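Local atomic coordinates of glycogen synthase (Cyanobacterium sp. CLg1, PDB entry 6GNF), a protein that belongs to the glycogen/starch synthase family and has the two-domain GT-B glycosyltransferase fold, modelled with adenosine-5'-diphosphate and a glycan in its pockets. Residues A[221-226]-A[262-267]; A[257-262]-A[290-295]; A[49-54]-A[531-536]. One frame throughout, in Å; residues are numbered along the deposited sequence.

Contact 1 (A[221-226]-A[262-267]); sequences AKYLSD and FLNCDQ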
loop_
_atom_site.group_PDB
_atom_site.type_symbol
_atom_site.label_atom_id
_atom_site.label_comp_id
_atom_site.label_asym_id
_atom_site.label_seq_id
_atom_site.Cartn_x
_atom_site.Cartn_y
_atom_site.Cartn_z
ATOM N N ALA A 221 -15.164 20.801 -19.892
ATOM C CA ALA A 221 -16.228 20.741 -18.915
ATOM C C ALA A 221 -17.044 19.460 -18.999
ATOM O O ALA A 221 -17.804 19.183 -18.076
ATOM C CB ALA A 221 -17.140 21.951 -19.057
ATOM N N LYS A 222 -16.906 18.687 -20.076
ATOM C CA LYS A 222 -17.651 17.431 -20.174
ATOM C C LYS A 222 -17.246 16.433 -19.091
ATOM O O LYS A 222 -17.987 15.515 -18.812
ATOM C CB LYS A 222 -17.528 16.797 -21.561
ATOM C CG LYS A 222 -16.143 16.311 -21.914
ATOM C CD LYS A 222 -16.050 15.935 -23.380
ATOM C CE LYS A 222 -16.609 14.547 -23.646
ATOM N NZ LYS A 222 -16.462 14.215 -25.092
ATOM N N TYR A 223 -16.073 16.601 -18.482
ATOM C CA TYR A 223 -15.656 15.727 -17.376
ATOM C C TYR A 223 -15.980 16.289 -15.986
ATOM O O TYR A 223 -15.653 15.671 -14.969
ATOM C CB TYR A 223 -14.173 15.414 -17.485
ATOM C CG TYR A 223 -13.826 14.733 -18.784
ATOM C CD1 TYR A 223 -14.056 13.373 -18.971
ATOM C CD2 TYR A 223 -13.296 15.454 -19.835
ATOM C CE1 TYR A 223 -13.749 12.753 -20.176
ATOM C CE2 TYR A 223 -12.988 14.846 -21.033
ATOM C CZ TYR A 223 -13.215 13.500 -21.200
ATOM O OH TYR A 223 -12.884 12.941 -22.410
ATOM N N LEU A 224 -16.632 17.445 -15.942
ATOM C CA LEU A 224 -16.872 18.151 -14.693
ATOM C C LEU A 224 -17.815 17.375 -13.781
ATOM O O LEU A 224 -17.594 17.284 -12.573
ATOM C CB LEU A 224 -17.470 19.523 -14.972
ATOM C CG LEU A 224 -16.756 20.728 -14.387
ATOM C CD1 LEU A 224 -17.581 21.971 -14.704
ATOM C CD2 LEU A 224 -16.548 20.574 -12.891
ATOM N N SER A 225 -18.869 16.829 -14.370
ATOM C CA SER A 225 -19.823 16.032 -13.626
ATOM C C SER A 225 -19.200 14.779 -13.001
ATOM O O SER A 225 -19.504 14.445 -11.857
ATOM C CB SER A 225 -20.994 15.648 -14.525
ATOM O OG SER A 225 -21.842 14.736 -13.863
ATOM N N ASP A 226 -18.341 14.092 -13.748
ATOM C CA ASP A 226 -17.646 12.907 -13.240
ATOM C C ASP A 226 -16.728 13.262 -12.060
ATOM O O ASP A 226 -16.628 12.512 -11.098
ATOM C CB ASP A 226 -16.808 12.251 -14.337
ATOM C CG ASP A 226 -17.638 11.557 -15.398
ATOM O OD1 ASP A 226 -18.812 11.218 -15.155
ATOM O OD2 ASP A 226 -17.084 11.341 -16.499
ATOM N N PHE A 262 -13.043 5.970 -11.464
ATOM C CA PHE A 262 -14.003 4.862 -11.460
ATOM C C PHE A 262 -14.992 4.979 -12.604
ATOM O O PHE A 262 -15.324 3.983 -13.245
ATOM C CB PHE A 262 -14.794 4.788 -10.148
ATOM C CG PHE A 262 -14.061 4.125 -9.017
ATOM C CD1 PHE A 262 -13.091 3.149 -9.243
ATOM C CD2 PHE A 262 -14.360 4.461 -7.714
ATOM C CE1 PHE A 262 -12.430 2.543 -8.185
ATOM C CE2 PHE A 262 -13.714 3.855 -6.653
ATOM C CZ PHE A 262 -12.747 2.893 -6.889
ATOM N N LEU A 263 -15.471 6.193 -12.849
ATOM C CA LEU A 263 -16.507 6.411 -13.851
ATOM C C LEU A 263 -15.987 6.344 -15.281
ATOM O O LEU A 263 -16.776 6.240 -16.211
ATOM C CB LEU A 263 -17.206 7.757 -13.620
ATOM C CG LEU A 263 -18.055 7.851 -12.347
ATOM C CD1 LEU A 263 -18.526 9.279 -12.109
ATOM C CD2 LEU A 263 -19.240 6.903 -12.410
ATOM N N ASN A 264 -14.673 6.416 -15.476
ATOM C CA ASN A 264 -14.116 6.457 -16.820
ATOM C C ASN A 264 -13.263 5.258 -17.205
ATOM O O ASN A 264 -12.948 5.103 -18.386
ATOM C CB ASN A 264 -13.328 7.758 -17.019
ATOM C CG ASN A 264 -14.233 8.944 -17.288
ATOM O OD1 ASN A 264 -14.606 9.199 -18.427
ATOM N ND2 ASN A 264 -14.606 9.667 -16.240
ATOM N N CYS A 265 -12.927 4.397 -16.251
ATOM C CA CYS A 265 -12.097 3.240 -16.565
ATOM C C CYS A 265 -12.942 2.165 -17.229
ATOM O O CYS A 265 -14.169 2.222 -17.199
ATOM C CB CYS A 265 -11.424 2.679 -15.307
ATOM S SG CYS A 265 -12.569 1.910 -14.131
ATOM N N ASP A 266 -12.279 1.177 -17.807
ATOM C CA ASP A 266 -12.969 0.024 -18.376
ATOM C C ASP A 266 -13.280 -1.012 -17.307
ATOM O O ASP A 266 -14.245 -1.752 -17.427
ATOM C CB ASP A 266 -12.129 -0.600 -19.491
ATOM C CG ASP A 266 -11.981 0.326 -20.666
ATOM O OD1 ASP A 266 -13.040 0.773 -21.156
ATOM O OD2 ASP A 266 -10.847 0.647 -21.058
ATOM N N GLN A 267 -12.463 -1.074 -16.261
ATOM C CA GLN A 267 -12.753 -1.962 -15.144
ATOM C C GLN A 267 -12.048 -1.524 -13.874
ATOM O O GLN A 267 -10.897 -1.072 -13.917
ATOM C CB GLN A 267 -12.365 -3.402 -15.471
ATOM C CG GLN A 267 -12.842 -4.390 -14.420
ATOM C CD GLN A 267 -13.002 -5.796 -14.942
ATOM O OE1 GLN A 267 -12.815 -6.063 -16.135
ATOM N NE2 GLN A 267 -13.379 -6.698 -14.055
#

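Contact 2 (A[257-262]-A[290-295]); sequences WLKAGF and DAVARD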
loop_
_atom_site.group_PDB
_atom_site.type_symbol
_atom_site.label_atom_id
_atom_site.label_comp_id
_atom_site.label_asym_id
_atom_site.label_seq_id
_atom_site.Cartn_x
_atom_site.Cartn_y
_atom_site.Cartn_z
ATOM N N TRP A 257 -10.914 12.928 -7.735
ATOM C CA TRP A 257 -10.258 12.285 -8.867
ATOM C C TRP A 257 -10.611 10.810 -8.974
ATOM O O TRP A 257 -10.852 10.298 -10.066
ATOM C CB TRP A 257 -8.740 12.393 -8.740
ATOM C CG TRP A 257 -8.140 13.731 -9.006
ATOM C CD1 TRP A 257 -8.774 14.931 -9.070
ATOM C CD2 TRP A 257 -6.752 13.997 -9.220
ATOM N NE1 TRP A 257 -7.863 15.935 -9.331
ATOM C CE2 TRP A 257 -6.614 15.380 -9.416
ATOM C CE3 TRP A 257 -5.611 13.192 -9.259
ATOM C CZ2 TRP A 257 -5.381 15.978 -9.659
ATOM C CZ3 TRP A 257 -4.379 13.793 -9.496
ATOM C CH2 TRP A 257 -4.278 15.170 -9.700
ATOM N N LEU A 258 -10.626 10.117 -7.839
ATOM C CA LEU A 258 -10.846 8.678 -7.839
ATOM C C LEU A 258 -12.236 8.345 -8.351
ATOM O O LEU A 258 -12.421 7.339 -9.022
ATOM C CB LEU A 258 -10.675 8.098 -6.438
ATOM C CG LEU A 258 -10.745 6.574 -6.345
ATOM C CD1 LEU A 258 -9.668 5.936 -7.197
ATOM C CD2 LEU A 258 -10.588 6.147 -4.899
ATOM N N LYS A 259 -13.212 9.165 -7.972
ATOM C CA LYS A 259 -14.571 9.043 -8.492
ATOM C C LYS A 259 -14.567 9.110 -10.015
ATOM O O LYS A 259 -15.121 8.236 -10.666
ATOM C CB LYS A 259 -15.458 10.144 -7.928
ATOM C CG LYS A 259 -16.866 10.187 -8.511
ATOM C CD LYS A 259 -17.765 11.090 -7.684
ATOM C CE LYS A 259 -19.104 11.352 -8.359
ATOM N NZ LYS A 259 -18.976 12.213 -9.567
ATOM N N ALA A 260 -13.926 10.142 -10.564
ATOM C CA ALA A 260 -13.825 10.298 -12.013
ATOM C C ALA A 260 -13.125 9.106 -12.656
ATOM O O ALA A 260 -13.504 8.667 -13.737
ATOM C CB ALA A 260 -13.097 11.590 -12.364
ATOM N N GLY A 261 -12.092 8.594 -11.991
ATOM C CA GLY A 261 -11.374 7.417 -12.462
ATOM C C GLY A 261 -12.258 6.185 -12.514
ATOM O O GLY A 261 -12.224 5.413 -13.486
ATOM N N PHE A 262 -13.043 5.970 -11.464
ATOM C CA PHE A 262 -14.003 4.862 -11.460
ATOM C C PHE A 262 -14.992 4.979 -12.604
ATOM O O PHE A 262 -15.324 3.983 -13.245
ATOM C CB PHE A 262 -14.794 4.788 -10.148
ATOM C CG PHE A 262 -14.061 4.125 -9.017
ATOM C CD1 PHE A 262 -13.091 3.149 -9.243
ATOM C CD2 PHE A 262 -14.360 4.461 -7.714
ATOM C CE1 PHE A 262 -12.430 2.543 -8.185
ATOM C CE2 PHE A 262 -13.714 3.855 -6.653
ATOM C CZ PHE A 262 -12.747 2.893 -6.889
ATOM N N ASP A 290 -19.141 4.377 -2.173
ATOM C CA ASP A 290 -19.792 3.064 -2.251
ATOM C C ASP A 290 -20.766 2.946 -3.422
ATOM O O ASP A 290 -20.811 1.906 -4.082
ATOM C CB ASP A 290 -20.493 2.702 -0.931
ATOM C CG ASP A 290 -21.533 3.721 -0.509
ATOM O OD1 ASP A 290 -21.250 4.933 -0.566
ATOM O OD2 ASP A 290 -22.640 3.306 -0.118
ATOM N N ALA A 291 -21.544 3.996 -3.673
ATOM C CA ALA A 291 -22.527 3.966 -4.753
ATOM C C ALA A 291 -21.834 4.006 -6.114
ATOM O O ALA A 291 -22.221 3.293 -7.040
ATOM C CB ALA A 291 -23.527 5.107 -4.611
ATOM N N VAL A 292 -20.788 4.810 -6.239
ATOM C CA VAL A 292 -20.004 4.823 -7.470
ATOM C C VAL A 292 -19.381 3.448 -7.732
ATOM O O VAL A 292 -19.476 2.932 -8.840
ATOM C CB VAL A 292 -18.913 5.912 -7.443
ATOM C CG1 VAL A 292 -18.020 5.815 -8.669
ATOM C CG2 VAL A 292 -19.542 7.297 -7.364
ATOM N N ALA A 293 -18.775 2.854 -6.707
ATOM C CA ALA A 293 -18.167 1.527 -6.829
ATOM C C ALA A 293 -19.187 0.459 -7.227
ATOM O O ALA A 293 -18.909 -0.353 -8.113
ATOM C CB ALA A 293 -17.476 1.143 -5.530
ATOM N N ARG A 294 -20.363 0.488 -6.594
ATOM C CA ARG A 294 -21.481 -0.378 -6.979
ATOM C C ARG A 294 -21.904 -0.178 -8.424
ATOM O O ARG A 294 -22.159 -1.135 -9.138
ATOM C CB ARG A 294 -22.713 -0.109 -6.122
ATOM C CG ARG A 294 -22.710 -0.813 -4.794
ATOM C CD ARG A 294 -24.102 -0.828 -4.197
ATOM N NE ARG A 294 -24.665 0.509 -3.985
ATOM C CZ ARG A 294 -24.425 1.291 -2.927
ATOM N NH1 ARG A 294 -23.603 0.906 -1.950
ATOM N NH2 ARG A 294 -25.006 2.483 -2.849
ATOM N N ASP A 295 -22.086 1.078 -8.802
ATOM C CA ASP A 295 -22.498 1.430 -10.149
ATOM C C ASP A 295 -21.528 0.862 -11.185
ATOM O O ASP A 295 -21.947 0.249 -12.161
ATOM C CB ASP A 295 -22.571 2.956 -10.269
ATOM C CG ASP A 295 -23.028 3.423 -11.633
ATOM O OD1 ASP A 295 -23.915 2.786 -12.239
ATOM O OD2 ASP A 295 -22.492 4.455 -12.099
#

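Contact 3 (A[49-54]-A[531-536]); sequences EELAKI and KYVDIF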
loop_
_atom_site.group_PDB
_atom_site.type_symbol
_atom_site.label_atom_id
_atom_site.label_comp_id
_atom_site.label_asym_id
_atom_site.label_seq_id
_atom_site.Cartn_x
_atom_site.Cartn_y
_atom_site.Cartn_z
ATOM N N GLU A 49 6.518 -8.233 -12.165
ATOM C CA GLU A 49 7.557 -9.247 -12.343
ATOM C C GLU A 49 6.958 -10.619 -12.618
ATOM O O GLU A 49 7.458 -11.353 -13.456
ATOM C CB GLU A 49 8.512 -9.292 -11.143
ATOM C CG GLU A 49 9.503 -8.135 -11.141
ATOM C CD GLU A 49 10.462 -8.103 -9.960
ATOM O OE1 GLU A 49 11.152 -7.070 -9.810
ATOM O OE2 GLU A 49 10.492 -9.051 -9.149
ATOM N N GLU A 50 5.858 -10.942 -11.944
ATOM C CA GLU A 50 5.193 -12.236 -12.148
ATOM C C GLU A 50 4.544 -12.279 -13.528
ATOM O O GLU A 50 4.612 -13.279 -14.221
ATOM C CB GLU A 50 4.149 -12.489 -11.054
ATOM C CG GLU A 50 3.394 -13.810 -11.185
ATOM C CD GLU A 50 4.280 -15.043 -11.044
ATOM O OE1 GLU A 50 5.381 -14.926 -10.460
ATOM O OE2 GLU A 50 3.877 -16.138 -11.525
ATOM N N LEU A 51 3.934 -11.176 -13.931
ATOM C CA LEU A 51 3.314 -11.091 -15.255
ATOM C C LEU A 51 4.332 -11.231 -16.381
ATOM O O LEU A 51 4.020 -11.807 -17.421
ATOM C CB LEU A 51 2.531 -9.784 -15.388
ATOM C CG LEU A 51 1.283 -9.713 -14.495
ATOM C CD1 LEU A 51 0.749 -8.300 -14.385
ATOM C CD2 LEU A 51 0.191 -10.630 -15.013
ATOM N N ALA A 52 5.522 -10.664 -16.189
ATOM C CA ALA A 52 6.612 -10.820 -17.159
ATOM C C ALA A 52 7.094 -12.256 -17.214
ATOM O O ALA A 52 7.390 -12.766 -18.285
ATOM C CB ALA A 52 7.767 -9.894 -16.811
ATOM N N LYS A 53 7.169 -12.889 -16.047
ATOM C CA LYS A 53 7.574 -14.289 -15.917
ATOM C C LYS A 53 6.652 -15.210 -16.720
ATOM O O LYS A 53 7.113 -16.045 -17.465
ATOM C CB LYS A 53 7.579 -14.675 -14.435
ATOM C CG LYS A 53 8.608 -15.725 -14.043
ATOM C CD LYS A 53 9.015 -15.584 -12.577
ATOM C CE LYS A 53 7.994 -16.206 -11.634
ATOM N NZ LYS A 53 8.167 -17.687 -11.500
ATOM N N ILE A 54 5.347 -14.972 -16.642
ATOM C CA ILE A 54 4.354 -15.714 -17.426
ATOM C C ILE A 54 4.522 -15.491 -18.934
ATOM O O ILE A 54 4.089 -16.329 -19.715
ATOM C CB ILE A 54 2.912 -15.291 -17.052
ATOM C CG1 ILE A 54 2.579 -15.656 -15.613
ATOM C CG2 ILE A 54 1.885 -15.956 -17.967
ATOM C CD1 ILE A 54 1.394 -14.874 -15.082
ATOM N N LYS A 531 -5.214 -14.492 -12.095
ATOM C CA LYS A 531 -6.535 -13.876 -12.071
ATOM C C LYS A 531 -6.538 -12.535 -12.781
ATOM O O LYS A 531 -7.497 -12.217 -13.467
ATOM C CB LYS A 531 -7.019 -13.663 -10.649
ATOM C CG LYS A 531 -7.368 -14.926 -9.899
ATOM C CD LYS A 531 -7.889 -14.535 -8.525
ATOM C CE LYS A 531 -7.810 -15.671 -7.536
ATOM N NZ LYS A 531 -8.758 -16.747 -7.920
ATOM N N TYR A 532 -5.488 -11.737 -12.584
ATOM C CA TYR A 532 -5.337 -10.486 -13.335
ATOM C C TYR A 532 -5.315 -10.760 -14.845
ATOM O O TYR A 532 -6.009 -10.098 -15.625
ATOM C CB TYR A 532 -4.064 -9.734 -12.916
ATOM C CG TYR A 532 -4.198 -8.920 -11.648
ATOM C CD1 TYR A 532 -4.672 -7.614 -11.685
ATOM C CD2 TYR A 532 -3.830 -9.445 -10.413
ATOM C CE1 TYR A 532 -4.792 -6.865 -10.524
ATOM C CE2 TYR A 532 -3.941 -8.704 -9.251
ATOM C CZ TYR A 532 -4.420 -7.421 -9.304
ATOM O OH TYR A 532 -4.512 -6.720 -8.111
ATOM N N VAL A 533 -4.560 -11.771 -15.255
ATOM C CA VAL A 533 -4.457 -12.123 -16.670
ATOM C C VAL A 533 -5.835 -12.451 -17.236
ATOM O O VAL A 533 -6.162 -12.029 -18.337
ATOM C CB VAL A 533 -3.494 -13.312 -16.906
ATOM C CG1 VAL A 533 -3.607 -13.846 -18.324
ATOM C CG2 VAL A 533 -2.062 -12.890 -16.634
ATOM N N ASP A 534 -6.638 -13.213 -16.494
ATOM C CA ASP A 534 -8.007 -13.534 -16.938
ATOM C C ASP A 534 -8.858 -12.298 -17.155
ATOM O O ASP A 534 -9.535 -12.180 -18.173
ATOM C CB ASP A 534 -8.711 -14.449 -15.943
ATOM C CG ASP A 534 -8.228 -15.885 -16.041
ATOM O OD1 ASP A 534 -7.347 -16.154 -16.891
ATOM O OD2 ASP A 534 -8.726 -16.749 -15.280
ATOM N N ILE A 535 -8.832 -11.392 -16.187
ATOM C CA ILE A 535 -9.548 -10.130 -16.308
ATOM C C ILE A 535 -9.034 -9.321 -17.494
ATOM O O ILE A 535 -9.841 -8.833 -18.285
ATOM C CB ILE A 535 -9.494 -9.338 -14.987
ATOM C CG1 ILE A 535 -10.510 -9.942 -14.015
ATOM C CG2 ILE A 535 -9.816 -7.866 -15.204
ATOM C CD1 ILE A 535 -10.216 -9.668 -12.564
ATOM N N PHE A 536 -7.712 -9.240 -17.645
ATOM C CA PHE A 536 -7.114 -8.504 -18.762
ATOM C C PHE A 536 -7.521 -9.096 -20.107
ATOM O O PHE A 536 -7.848 -8.357 -21.031
ATOM C CB PHE A 536 -5.580 -8.465 -18.666
ATOM C CG PHE A 536 -5.039 -7.695 -17.485
ATOM C CD1 PHE A 536 -5.770 -6.692 -16.862
ATOM C CD2 PHE A 536 -3.762 -7.965 -17.014
ATOM C CE1 PHE A 536 -5.242 -5.997 -15.783
ATOM C CE2 PHE A 536 -3.229 -7.269 -15.938
ATOM C CZ PHE A 536 -3.969 -6.280 -15.321
#

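Contact 1 (A[221-226]-A[262-267])
Asp226 and Asn264 join two pieces of the N-terminal Rossmann-like domain of this GT-B protein: the short helix 224-227 and the C-terminal part of helix 257-264, just before the chain enters strand 267-270 of the domain's sheet. Take the Asp226 side chain atom by atom. Asp226 CB points at the other segment and has Asn264 ND2 at 3.9 Å and Leu263 CD1 at 4.1 Å, so the carboxylate starts out between the two residues. CG then sets the two oxygens apart. Asp226 OD1 turns to the apolar neighbour, 3.6 Å from Leu263 CD1, while Asp226 OD2 accepts the single hydrogen bond across the contact, from Asn264 ND2 at 3.0 Å. That bond is moderately bent, 153° at the hydrogen, and the donor sits well above the carboxylate plane, with carboxylate and amide turned 72° against each other. Asn264 CG lies beside its backbone N, chi1 -79°, which swings the amide out toward Asp226. The same ND2 also bonds back to Ala260 O in its own helix, and OD1 receives Lys182 NZ from helix 177-186. With both ends of the amide held, its rotation is fixed. Tyr223, three residues before Asp226, completes the contact: its hydroxyl bonds Glu183 of helix 177-186, and Lys222 CG lies 3.5 Å above one face of the Tyr223 ring, toward the rim. Asn264 OD1 meets the edge of that ring near its plane, 4.1 Å from Tyr223 CE1.

Contact 2 (A[257-262]-A[290-295])
Phe262 and Lys259, one turn apart on helix 257-264, receive Val292 of helix 290-296 between them. Both helices belong to the N-terminal Rossmann-like domain, and each leads into a neighbouring parallel strand of its sheet, 267-270 and 298-300. Val292 divides its two methyls between the partners. Val292 CG1, anti to the backbone N (chi1 174°), packs 3.7 Å from Phe262 CB and 4.0 Å from Phe262 CD2, so it touches the root of the phenyl group and the near part of the ring at a slant. Val292 CG2 goes to the lysine: it is 4.1 Å from Lys259 CG and 4.2 Å from Lys259 CE, with the aliphatic chain running across the valine at about a right angle. A turn about the CD-CE bond (chi4 -70°) carries Lys259 NZ to the carbonyls Asp226 O and Ser228 O, so the methylenes serve the apolar contact while the charged end is bonded elsewhere. Phe262 is held from within its own helix too: Leu258 CG stands 4.0 Å above one face of the Phe262 ring, and both residues pack on Met198 and Leu200 of strand 195-200. On the far helix, Ala293 faces helix 273-281 through Val279 and Thr280. Within helix 290-296 a salt bridge links Asp290 and Arg294, two residues before and after Val292: Arg294 NH1, also bonded to Thr280 O, meets Asp290 OD2 at 3.2 Å from above the carboxylate plane.

Contact 3 (A[49-54]-A[531-536])
The Phe536 ring presents its edge to Leu51: the methyl CD1 of Leu51 lies near the ring plane, 4.4 Å from Phe536 CE2. Over one face of the Phe536 ring, toward its rim, stands the carbonyl Tyr532 O, 3.2 Å above the plane; this oxygen also accepts the helical hydrogen bond from Phe536 N. The closer meeting is between branched aliphatic tips. Leu51 CD2 comes to 3.6 Å from Val533 CG2, the two side chains overlapping alongside, each pointing back past the other. With its CG beside the backbone N (chi1 -68°), Leu51 can spread one methyl to the valine and the other to the phenylalanine. Here helix 526-540, at the C-terminal end of the chain, lies against helix 39-54 of the N-terminal Rossmann-like domain, the crossing back of the last helix that is familiar in GT-B proteins. The short segments cross at -73° with their axes 11.5 Å apart, and the touching patch is small, 140 Å² over both sides. Strand 23-27 lies beneath it, Ile24 meeting both Leu51 and Phe536, and Phe26 meeting Leu51. At the more exposed border, Ile54 CD1 reaches Val533 CG2 at 4.3 Å.

In the fold
Contacts 1 and 2 use the same helix, 257-264, and share Phe262, though that residue touches across the second alone. Their centres are 9 Å apart, and Lys259 ties them together, its methylenes packing in contact 2 and its amine donating to the backbone of segment 221-226. Both are partly buried, yet contact 1 is carried by a polar bond beside a leucine, whereas contact 2 is apolar between its helices. Contact 3, its centre about 26 Å from that of contact 1 and 25 Å from that of contact 2, is more buried and wholly hydrophobic; it joins the two ends of the chain. Segments 262-267 and 531-536 do meet, Gln267 OE1 lying 3.6 Å from Ile535 CG2, though neither residue takes part in its own contact.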